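Local coordinates for putative adenosine kinase (Schistosoma mansoni, PDB 3VAS), which catalyses the ATP-dependent phosphorylation of adenosine to AMP, as a kinase of the ribokinase (pfkB) family, at residues A[42-45]-A[46-50]; A[50-53]-A[54-57]; A[62-65]-A[66-69]; A[239-242]-A[243-247]. All blocks are in the same frame, centred on the assembly; numbering follows the deposited sequence.

Contact 1. Residues A[42-45]-A[46-50]; sequences DDFM and YRKYN
Lys48 N donates to Phe44 O over 2.8 Å and Tyr49 N to Met45 O over 3.0 Å, and these bonds wind the middle of 42-50 into the short helix 44-48. A Schellman motif ends it. Asn50 is the C-prime residue with positive phi; its N reaches back to Arg47 O, and Leu51 N reaches Tyr46 O.

The side chains pair one helical turn apart. Phe44 and Lys48 lie side by side and point the same way. The straight lysine chain runs past the ring edge, with Lys48 CD 4.1 Å from Phe44 CE1. At its tip, Lys48 NZ makes a salt bridge to Glu69 of helix 65-70.

Arg47 folds back toward Phe44. Its chain bends at chi3 (-52°), which lays one face of the guanidinium over Phe44 CA; Arg47 NH2 is 3.8 Å from Phe44 CB. The Asp43 carboxylate stands apart, with Lys148 as a weak, long ion partner. Tyr46 turns to another side of the helix, where Asp43 O lies at the edge of its ring.

A Met-aromatic contact lies on a buried side of the turn. Met45 bends at both chi2 and chi3, which carries its sulfur to the edge of the Tyr49 ring, with SD 5.4 Å from the ring centroid. The far end of that ring is anchored through its hydroxyl, on helix 65-70. The methyl makes the closest side-chain touch of this pair: Met45 CE is 3.7 Å from Tyr49 CE1.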
loop_
_atom_site.group_PDB
_atom_site.type_symbol
_atom_site.label_atom_id
_atom_site.label_comp_id
_atom_site.label_asym_id
_atom_site.label_seq_id
_atom_site.Cartn_x
_atom_site.Cartn_y
_atom_site.Cartn_z
ATOM N N ASP A 42 -22.786 -10.628 6.608
ATOM C CA ASP A 42 -23.506 -11.112 7.777
ATOM C C ASP A 42 -22.500 -11.532 8.840
ATOM O O ASP A 42 -21.350 -11.841 8.529
ATOM C CB ASP A 42 -24.402 -12.295 7.406
ATOM C CG ASP A 42 -25.238 -12.031 6.163
ATOM O OD1 ASP A 42 -26.345 -11.463 6.292
ATOM O OD2 ASP A 42 -24.785 -12.397 5.055
ATOM N N ASP A 43 -22.937 -11.554 10.091
ATOM C CA ASP A 43 -22.041 -11.827 11.209
ATOM C C ASP A 43 -21.452 -13.236 11.190
ATOM O O ASP A 43 -20.346 -13.450 11.688
ATOM C CB ASP A 43 -22.754 -11.566 12.538
ATOM C CG ASP A 43 -23.370 -10.179 12.603
ATOM O OD1 ASP A 43 -22.614 -9.201 12.784
ATOM O OD2 ASP A 43 -24.609 -10.069 12.473
ATOM N N PHE A 44 -22.180 -14.193 10.617
ATOM C CA PHE A 44 -21.693 -15.573 10.585
ATOM C C PHE A 44 -20.429 -15.716 9.744
ATOM O O PHE A 44 -19.597 -16.580 10.013
ATOM C CB PHE A 44 -22.781 -16.564 10.129
ATOM C CG PHE A 44 -23.117 -16.498 8.652
ATOM C CD1 PHE A 44 -22.317 -17.128 7.708
ATOM C CD2 PHE A 44 -24.262 -15.843 8.217
ATOM C CE1 PHE A 44 -22.633 -17.078 6.357
ATOM C CE2 PHE A 44 -24.586 -15.794 6.868
ATOM C CZ PHE A 44 -23.769 -16.410 5.937
ATOM N N MET A 45 -20.299 -14.856 8.736
ATOM C CA MET A 45 -19.190 -14.918 7.784
ATOM C C MET A 45 -17.828 -14.846 8.463
ATOM O O MET A 45 -16.886 -15.524 8.050
ATOM C CB MET A 45 -19.307 -13.794 6.751
ATOM C CG MET A 45 -20.520 -13.899 5.845
ATOM S SD MET A 45 -20.310 -15.144 4.563
ATOM C CE MET A 45 -18.919 -14.467 3.673
ATOM N N TYR A 46 -17.729 -14.026 9.505
ATOM C CA TYR A 46 -16.459 -13.828 10.202
ATOM C C TYR A 46 -16.073 -15.053 11.022
ATOM O O TYR A 46 -14.893 -15.383 11.130
ATOM C CB TYR A 46 -16.507 -12.559 11.065
ATOM C CG TYR A 46 -16.840 -11.334 10.249
ATOM C CD1 TYR A 46 -15.837 -10.590 9.634
ATOM C CD2 TYR A 46 -18.161 -10.943 10.054
ATOM C CE1 TYR A 46 -16.142 -9.477 8.864
ATOM C CE2 TYR A 46 -18.473 -9.832 9.287
ATOM C CZ TYR A 46 -17.460 -9.106 8.696
ATOM O OH TYR A 46 -17.770 -8.006 7.931
ATOM N N ARG A 47 -17.069 -15.732 11.586
ATOM C CA ARG A 47 -16.827 -16.977 12.314
ATOM C C ARG A 47 -16.545 -18.113 11.333
ATOM O O ARG A 47 -15.586 -18.871 11.494
ATOM C CB ARG A 47 -18.022 -17.334 13.207
ATOM C CG ARG A 47 -18.550 -16.176 14.053
ATOM C CD ARG A 47 -19.530 -16.653 15.126
ATOM N NE ARG A 47 -20.605 -17.484 14.582
ATOM C CZ ARG A 47 -21.804 -17.031 14.222
ATOM N NH1 ARG A 47 -22.100 -15.741 14.345
ATOM N NH2 ARG A 47 -22.711 -17.873 13.739
ATOM N N LYS A 48 -17.391 -18.213 10.311
ATOM C CA LYS A 48 -17.272 -19.236 9.279
ATOM C C LYS A 48 -15.881 -19.282 8.644
ATOM O O LYS A 48 -15.320 -20.360 8.441
ATOM C CB LYS A 48 -18.341 -19.011 8.207
ATOM C CG LYS A 48 -18.317 -20.000 7.050
ATOM C CD LYS A 48 -19.552 -19.815 6.178
ATOM C CE LYS A 48 -19.550 -20.749 4.986
ATOM N NZ LYS A 48 -20.810 -20.622 4.209
ATOM N N TYR A 49 -15.320 -18.114 8.346
ATOM C CA TYR A 49 -14.016 -18.052 7.688
ATOM C C TYR A 49 -12.879 -17.657 8.626
ATOM O O TYR A 49 -11.763 -17.394 8.171
ATOM C CB TYR A 49 -14.061 -17.108 6.483
ATOM C CG TYR A 49 -14.966 -17.604 5.384
ATOM C CD1 TYR A 49 -16.259 -17.114 5.239
ATOM C CD2 TYR A 49 -14.535 -18.585 4.505
ATOM C CE1 TYR A 49 -17.085 -17.579 4.240
ATOM C CE2 TYR A 49 -15.352 -19.053 3.507
ATOM C CZ TYR A 49 -16.621 -18.551 3.376
ATOM O OH TYR A 49 -17.425 -19.031 2.376
ATOM N N ASN A 50 -13.169 -17.627 9.926
ATOM C CA ASN A 50 -12.189 -17.250 10.944
ATOM C C ASN A 50 -11.481 -15.929 10.630
ATOM O O ASN A 50 -10.254 -15.855 10.651
ATOM C CB ASN A 50 -11.163 -18.368 11.144
ATOM C CG ASN A 50 -10.454 -18.275 12.483
ATOM O OD1 ASN A 50 -10.959 -17.662 13.425
ATOM N ND2 ASN A 50 -9.277 -18.885 12.574
#

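Contact 2. Residues A[50-53]-A[54-57]; sequences NLKK and DNIV. With ADN (adenosine), chain C.
Lys53 sends CG anti to its own backbone N (chi1 -175°), and bends at chi2 and chi4 then curl the chain round to the carboxylate of Asp54. The two side chains run alongside each other. Lys53 NZ meets Asp54 OD2 at 2.9 Å in a salt bridge. The ammonium comes from above the carboxylate plane, 59° out of it. Arg150 is a second, weak and distant ion partner of Asp54.

The pair sits on a type II beta turn, Lys52 to Asn55, that leads into strand 55-58. Asp54 takes its third position with positive phi. The closing bond, Asn55 N to Lys52 O, is weak at 3.4 Å, and Ser151 OG also binds Lys52 O. A water adds a second tie: it accepts from Lys52 N at 2.9 Å and from Asn55 ND2 at 3.2 Å. The Lys52 chain lies beside that amide.

Further from the turn, the side chains of Leu51 and Val57 cross obliquely, with Leu51 CD2 4.1 Å from Val57 CG2. Ile56 points away from this loop, into the adenosine pocket. Ile56 CD1 is 3.4 Å from N7 of the adenosine, a van der Waals contact of the methyl with the imidazole part of the purine.

The chemistry is thus split by side. Charge, water and backbone polar bonds hold the exposed turn, while Ile56 offers an aliphatic side chain to the base; polar recognition of the nucleoside comes from other residues, such as Asp36 and Asn86.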
loop_
_atom_site.group_PDB
_atom_site.type_symbol
_atom_site.label_atom_id
_atom_site.label_comp_id
_atom_site.label_asym_id
_atom_site.label_seq_id
_atom_site.Cartn_x
_atom_site.Cartn_y
_atom_site.Cartn_z
ATOM N N ASN A 50 -13.169 -17.627 9.926
ATOM C CA ASN A 50 -12.189 -17.250 10.944
ATOM C C ASN A 50 -11.481 -15.929 10.630
ATOM O O ASN A 50 -10.254 -15.855 10.651
ATOM C CB ASN A 50 -11.163 -18.368 11.144
ATOM C CG ASN A 50 -10.454 -18.275 12.483
ATOM O OD1 ASN A 50 -10.959 -17.662 13.425
ATOM N ND2 ASN A 50 -9.277 -18.885 12.574
ATOM N N LEU A 51 -12.263 -14.896 10.336
ATOM C CA LEU A 51 -11.713 -13.598 9.950
ATOM C C LEU A 51 -11.647 -12.641 11.135
ATOM O O LEU A 51 -12.456 -12.727 12.060
ATOM C CB LEU A 51 -12.544 -12.981 8.824
ATOM C CG LEU A 51 -12.706 -13.866 7.585
ATOM C CD1 LEU A 51 -13.539 -13.166 6.530
ATOM C CD2 LEU A 51 -11.347 -14.263 7.026
ATOM N N LYS A 52 -10.689 -11.723 11.091
ATOM C CA LYS A 52 -10.430 -10.823 12.207
ATOM C C LYS A 52 -10.608 -9.358 11.816
ATOM O O LYS A 52 -10.513 -9.003 10.638
ATOM C CB LYS A 52 -9.015 -11.056 12.745
ATOM C CG LYS A 52 -8.771 -12.479 13.228
ATOM C CD LYS A 52 -7.321 -12.904 13.023
ATOM C CE LYS A 52 -6.356 -12.037 13.820
ATOM N NZ LYS A 52 -4.936 -12.463 13.638
ATOM N N LYS A 53 -10.863 -8.520 12.817
ATOM C CA LYS A 53 -11.049 -7.081 12.631
ATOM C C LYS A 53 -9.862 -6.414 11.939
ATOM O O LYS A 53 -8.708 -6.677 12.279
ATOM C CB LYS A 53 -11.279 -6.407 13.992
ATOM C CG LYS A 53 -11.613 -4.922 13.911
ATOM C CD LYS A 53 -13.100 -4.700 13.662
ATOM C CE LYS A 53 -13.403 -3.265 13.237
ATOM N NZ LYS A 53 -13.011 -3.005 11.819
ATOM N N ASP A 54 -10.160 -5.553 10.969
ATOM C CA ASP A 54 -9.150 -4.740 10.288
ATOM C C ASP A 54 -7.979 -5.546 9.742
ATOM O O ASP A 54 -6.867 -5.035 9.629
ATOM C CB ASP A 54 -8.622 -3.642 11.219
ATOM C CG ASP A 54 -9.665 -2.587 11.530
ATOM O OD1 ASP A 54 -9.681 -2.081 12.674
ATOM O OD2 ASP A 54 -10.467 -2.265 10.629
ATOM N N ASN A 55 -8.228 -6.804 9.406
ATOM C CA ASN A 55 -7.155 -7.682 8.971
ATOM C C ASN A 55 -7.293 -8.084 7.507
ATOM O O ASN A 55 -8.332 -7.872 6.882
ATOM C CB ASN A 55 -7.100 -8.930 9.860
ATOM C CG ASN A 55 -5.749 -9.616 9.818
ATOM O OD1 ASN A 55 -4.725 -8.976 9.567
ATOM N ND2 ASN A 55 -5.739 -10.925 10.057
ATOM N N ILE A 56 -6.229 -8.655 6.963
ATOM C CA ILE A 56 -6.269 -9.225 5.629
ATOM C C ILE A 56 -5.563 -10.580 5.646
ATOM O O ILE A 56 -4.507 -10.732 6.256
ATOM C CB ILE A 56 -5.659 -8.257 4.570
ATOM C CG1 ILE A 56 -5.798 -8.827 3.151
ATOM C CG2 ILE A 56 -4.216 -7.908 4.909
ATOM C CD1 ILE A 56 -4.606 -9.644 2.658
ATOM N N VAL A 57 -6.172 -11.570 5.004
ATOM C CA VAL A 57 -5.530 -12.862 4.818
ATOM C C VAL A 57 -5.525 -13.239 3.341
ATOM O O VAL A 57 -6.413 -12.835 2.582
ATOM C CB VAL A 57 -6.211 -13.981 5.647
ATOM C CG1 VAL A 57 -6.162 -13.644 7.123
ATOM C CG2 VAL A 57 -7.649 -14.200 5.201
HETATM O "O5'" ADN C . -5.506 -0.994 1.945
HETATM C "C5'" ADN C . -6.703 -1.538 1.392
HETATM C "C4'" ADN C . -6.451 -2.156 0.039
HETATM O "O4'" ADN C . -5.552 -3.267 0.173
HETATM C "C3'" ADN C . -7.679 -2.707 -0.697
HETATM O "O3'" ADN C . -8.005 -1.848 -1.792
HETATM C "C2'" ADN C . -7.213 -4.075 -1.244
HETATM O "O2'" ADN C . -7.465 -4.277 -2.617
HETATM C "C1'" ADN C . -5.711 -4.074 -0.955
HETATM N N9 ADN C . -5.140 -5.396 -0.697
HETATM C C8 ADN C . -5.642 -6.340 0.076
HETATM N N7 ADN C . -4.738 -7.500 -0.002
HETATM C C5 ADN C . -3.667 -7.168 -0.885
HETATM C C6 ADN C . -2.554 -7.885 -1.314
HETATM N N6 ADN C . -2.341 -9.228 -0.845
HETATM N N1 ADN C . -1.659 -7.301 -2.202
HETATM C C2 ADN C . -1.859 -6.021 -2.653
HETATM N N3 ADN C . -2.952 -5.313 -2.227
HETATM C C4 ADN C . -3.865 -5.919 -1.327
HETATM O O HOH W 1 -8.428 -12.408 9.328
#

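Contact 3. Residues A[62-65]-A[66-69]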
loop_
_atom_site.group_PDB
_atom_site.type_symbol
_atom_site.label_atom_id
_atom_site.label_comp_id
_atom_site.label_asym_id
_atom_site.label_seq_id
_atom_site.Cartn_x
_atom_site.Cartn_y
_atom_site.Cartn_z
ATOM N N LYS A 62 -9.731 -23.355 2.277
ATOM C CA LYS A 62 -10.900 -23.203 3.142
ATOM C C LYS A 62 -11.637 -21.877 2.930
ATOM O O LYS A 62 -12.796 -21.742 3.318
ATOM C CB LYS A 62 -10.508 -23.351 4.614
ATOM C CG LYS A 62 -9.593 -22.261 5.146
ATOM C CD LYS A 62 -9.172 -22.553 6.582
ATOM C CE LYS A 62 -8.310 -21.434 7.155
ATOM N NZ LYS A 62 -7.653 -21.839 8.434
ATOM N N HIS A 63 -10.965 -20.908 2.313
ATOM C CA HIS A 63 -11.550 -19.583 2.090
ATOM C C HIS A 63 -12.294 -19.474 0.765
ATOM O O HIS A 63 -13.086 -18.560 0.582
ATOM C CB HIS A 63 -10.469 -18.500 2.118
ATOM C CG HIS A 63 -9.793 -18.349 3.445
ATOM N ND1 HIS A 63 -8.478 -18.701 3.655
ATOM C CD2 HIS A 63 -10.250 -17.879 4.630
ATOM C CE1 HIS A 63 -8.155 -18.458 4.913
ATOM N NE2 HIS A 63 -9.212 -17.959 5.524
ATOM N N MET A 64 -12.037 -20.406 -0.151
ATOM C CA MET A 64 -12.427 -20.233 -1.552
ATOM C C MET A 64 -13.917 -20.049 -1.810
ATOM O O MET A 64 -14.297 -19.380 -2.768
ATOM C CB MET A 64 -11.868 -21.358 -2.426
ATOM C CG MET A 64 -10.359 -21.309 -2.591
ATOM S SD MET A 64 -9.752 -19.697 -3.144
ATOM C CE MET A 64 -7.982 -19.974 -3.041
ATOM N N THR A 65 -14.760 -20.619 -0.957
ATOM C CA THR A 65 -16.207 -20.510 -1.161
ATOM C C THR A 65 -16.730 -19.093 -0.949
ATOM O O THR A 65 -17.838 -18.775 -1.382
ATOM C CB THR A 65 -16.995 -21.471 -0.250
ATOM O OG1 THR A 65 -16.588 -21.280 1.111
ATOM C CG2 THR A 65 -16.752 -22.927 -0.660
ATOM N N ILE A 66 -15.932 -18.247 -0.298
ATOM C CA ILE A 66 -16.364 -16.891 0.042
ATOM C C ILE A 66 -16.727 -16.069 -1.198
ATOM O O ILE A 66 -17.660 -15.265 -1.166
ATOM C CB ILE A 66 -15.320 -16.137 0.922
ATOM C CG1 ILE A 66 -15.984 -14.987 1.671
ATOM C CG2 ILE A 66 -14.138 -15.625 0.095
ATOM C CD1 ILE A 66 -15.030 -14.201 2.547
ATOM N N TYR A 67 -16.017 -16.297 -2.297
ATOM C CA TYR A 67 -16.239 -15.515 -3.511
ATOM C C TYR A 67 -17.573 -15.840 -4.179
ATOM O O TYR A 67 -18.282 -14.942 -4.626
ATOM C CB TYR A 67 -15.058 -15.664 -4.476
ATOM C CG TYR A 67 -13.754 -15.273 -3.821
ATOM C CD1 TYR A 67 -13.452 -13.935 -3.575
ATOM C CD2 TYR A 67 -12.842 -16.233 -3.420
ATOM C CE1 TYR A 67 -12.268 -13.570 -2.960
ATOM C CE2 TYR A 67 -11.656 -15.878 -2.801
ATOM C CZ TYR A 67 -11.375 -14.550 -2.572
ATOM O OH TYR A 67 -10.195 -14.206 -1.958
ATOM N N ASP A 68 -17.921 -17.121 -4.233
ATOM C CA ASP A 68 -19.235 -17.519 -4.723
ATOM C C ASP A 68 -20.307 -17.070 -3.742
ATOM O O ASP A 68 -21.405 -16.678 -4.140
ATOM C CB ASP A 68 -19.313 -19.035 -4.912
ATOM C CG ASP A 68 -18.533 -19.517 -6.121
ATOM O OD1 ASP A 68 -18.463 -18.773 -7.122
ATOM O OD2 ASP A 68 -17.991 -20.644 -6.069
ATOM N N GLU A 69 -19.974 -17.118 -2.455
ATOM C CA GLU A 69 -20.933 -16.801 -1.405
ATOM C C GLU A 69 -21.356 -15.330 -1.400
ATOM O O GLU A 69 -22.549 -15.027 -1.370
ATOM C CB GLU A 69 -20.395 -17.209 -0.032
ATOM C CG GLU A 69 -21.431 -17.111 1.076
ATOM C CD GLU A 69 -21.045 -17.890 2.322
ATOM O OE1 GLU A 69 -19.849 -18.216 2.483
ATOM O OE2 GLU A 69 -21.943 -18.179 3.141
#
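Met64 O approaches the Tyr67 ring obliquely, 3.5 Å from Tyr67 CD2, and Met64 SD is 4.3 Å from Tyr67 CE2. Ile66 covers one face of the same ring: its CG2 stands 3.7 Å above the plane, over the centre. The His63 ring is treated alike by its own neighbour, Lys62 CG, which lies over the middle of one face. His63 ND1 is hydrogen-bonded to Glu60 N.

These residues form the entry into helix 65-70. Ile66 N donates to His63 O at 3.0 Å, tilted 32° from the carbonyl plane, as the chain winds up. Glu69 N then donates to Thr65 O at 2.9 Å, in the carbonyl plane, which is the first regular helical bond here. Ile66 CG2 is wedged between the backbone N and the carbonyl carbon, and this brings it to 3.2 Å from His63 O as well as over the tyrosine.

Thr65 and Glu69 are one turn apart, and both bind Tyr49 OH, so one hydroxyl is held from two successive turns.

The helix is thereby fixed against helix 44-48, where Ile66 and Glu69 both touch Met45. It also packs on strands 138-145 and 150-157: Ile66 on Val153 and Leu144, and Tyr67 on Tyr155, Lys140 and Ala142, with a weak bond from Tyr67 OH to Val153 O. Just ahead of the helix, Met64 touches Tyr155 too.

Contact 4. Residues A[239-242]-A[243-247]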
loop_
_atom_site.group_PDB
_atom_site.type_symbol
_atom_site.label_atom_id
_atom_site.label_comp_id
_atom_site.label_asym_id
_atom_site.label_seq_id
_atom_site.Cartn_x
_atom_site.Cartn_y
_atom_site.Cartn_z
ATOM N N GLY A 239 3.932 2.269 8.447
ATOM C CA GLY A 239 3.312 1.149 9.130
ATOM C C GLY A 239 2.130 1.614 9.948
ATOM O O GLY A 239 1.943 2.814 10.144
ATOM N N ASN A 240 1.317 0.674 10.413
ATOM C CA ASN A 240 0.288 0.997 11.400
ATOM C C ASN A 240 0.555 0.269 12.719
ATOM O O ASN A 240 1.528 -0.474 12.829
ATOM C CB ASN A 240 -1.130 0.733 10.865
ATOM C CG ASN A 240 -1.409 -0.744 10.603
ATOM O OD1 ASN A 240 -0.759 -1.628 11.158
ATOM N ND2 ASN A 240 -2.395 -1.014 9.754
ATOM N N GLU A 241 -0.310 0.474 13.706
ATOM C CA GLU A 241 -0.092 -0.081 15.040
ATOM C C GLU A 241 -0.011 -1.616 15.077
ATOM O O GLU A 241 0.888 -2.172 15.705
ATOM C CB GLU A 241 -1.152 0.435 16.021
ATOM C CG GLU A 241 -0.848 0.110 17.479
ATOM C CD GLU A 241 -1.433 1.129 18.433
ATOM O OE1 GLU A 241 -0.741 1.498 19.406
ATOM O OE2 GLU A 241 -2.583 1.567 18.210
ATOM N N SER A 242 -0.931 -2.298 14.402
ATOM C CA SER A 242 -0.930 -3.760 14.406
ATOM C C SER A 242 0.297 -4.347 13.699
ATOM O O SER A 242 0.803 -5.396 14.094
ATOM C CB SER A 242 -2.215 -4.308 13.787
ATOM O OG SER A 242 -2.356 -3.879 12.446
ATOM N N GLU A 243 0.775 -3.667 12.660
ATOM C CA GLU A 243 1.975 -4.117 11.952
ATOM C C GLU A 243 3.227 -3.918 12.803
ATOM O O GLU A 243 4.127 -4.757 12.810
ATOM C CB GLU A 243 2.124 -3.381 10.614
ATOM C CG GLU A 243 1.031 -3.713 9.607
ATOM C CD GLU A 243 0.736 -2.566 8.656
ATOM O OE1 GLU A 243 1.536 -1.608 8.610
ATOM O OE2 GLU A 243 -0.305 -2.619 7.963
ATOM N N ALA A 244 3.282 -2.796 13.508
ATOM C CA ALA A 244 4.396 -2.510 14.395
ATOM C C ALA A 244 4.423 -3.534 15.529
ATOM O O ALA A 244 5.486 -4.022 15.913
ATOM C CB ALA A 244 4.280 -1.092 14.951
ATOM N N GLU A 245 3.241 -3.863 16.043
ATOM C CA GLU A 245 3.106 -4.838 17.122
ATOM C C GLU A 245 3.588 -6.220 16.678
ATOM O O GLU A 245 4.347 -6.878 17.386
ATOM C CB GLU A 245 1.653 -4.918 17.590
ATOM C CG GLU A 245 1.488 -5.346 19.037
ATOM C CD GLU A 245 1.424 -4.165 19.989
ATOM O OE1 GLU A 245 0.682 -3.205 19.692
ATOM O OE2 GLU A 245 2.115 -4.196 21.031
ATOM N N ALA A 246 3.158 -6.652 15.499
ATOM C CA ALA A 246 3.562 -7.956 14.988
ATOM C C ALA A 246 5.053 -7.974 14.668
ATOM O O ALA A 246 5.737 -8.957 14.938
ATOM C CB ALA A 246 2.743 -8.329 13.770
ATOM N N TYR A 247 5.553 -6.878 14.100
ATOM C CA TYR A 247 6.976 -6.755 13.799
ATOM C C TYR A 247 7.793 -6.830 15.083
ATOM O O TYR A 247 8.805 -7.540 15.158
ATOM C CB TYR A 247 7.256 -5.428 13.091
ATOM C CG TYR A 247 8.699 -5.231 12.672
ATOM C CD1 TYR A 247 9.099 -5.475 11.362
ATOM C CD2 TYR A 247 9.658 -4.791 13.578
ATOM C CE1 TYR A 247 10.411 -5.293 10.972
ATOM C CE2 TYR A 247 10.978 -4.614 13.193
ATOM C CZ TYR A 247 11.346 -4.864 11.890
ATOM O OH TYR A 247 12.654 -4.686 11.501
#
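Asn240 and Glu243 form a capping box where strand 236-240 gives way to helix 241-250, and this is the tight part of the contact. Glu243 N donates to Asn240 OD1 at 3.0 Å, almost straight down the amide C=O (176°). In return, Asn240 N donates to Glu243 OE1 at 2.9 Å, meeting it from above the carboxylate plane. The side chains cross at about a right angle, yet their flat ends stack, with amide and carboxylate planes 29° apart. Asn240 CG sits between its own N and carbonyl carbon (chi1 66°), which swings OD1 to the start of the helix. Glu243 OE1 also lies 3.3 Å from Gly239 CA.

The sequence Asn-Glu-Ser-Glu fits the NXXE motif of ribokinase-family enzymes. In relatives this motif is linked to magnesium and phosphate at the active site. Here the Glu243 side chain is about 8 Å from the bound adenosine.

The other side is looser and more open to solvent. Glu245 is exposed, and two carboxylates come near each other there, with Glu245 OE1 4.9 Å from Glu241 OE1. The salt bridge from Arg284 to Glu241 would offset any repulsion. Ser242 is exposed too, though it touches Pro217. Backbone bonds carry this side, as Glu245 N donates to Glu241 O. Ala246, by contrast, is buried against Pro217 and Gln221. It makes the next i to i+4 helical bond, with Ala246 N 3.0 Å from Ser242 O.

Contacts 1, 3 and 4 are partly buried; contact 2 is a surface turn. Contacts 1 and 3 face each other, helices 44-48 and 65-70 being tied by Tyr49, Lys48 and Glu69. Contact 2 lies between them in the chain. It shares Asn50 with contact 1, touches contact 3 through Val57 on His63, and points Ile56 at the nucleoside. Contact 4 touches none of the others but comes within about 5 Å of contact 2 at the nearest atoms, and both reach the same sheet. Contact 1 ends a helix; contact 4 begins one with a polar box. Contact 3 starts a helix on apolar and aromatic packing with a polar edge toward Tyr49, while contact 2 relies on charge and water.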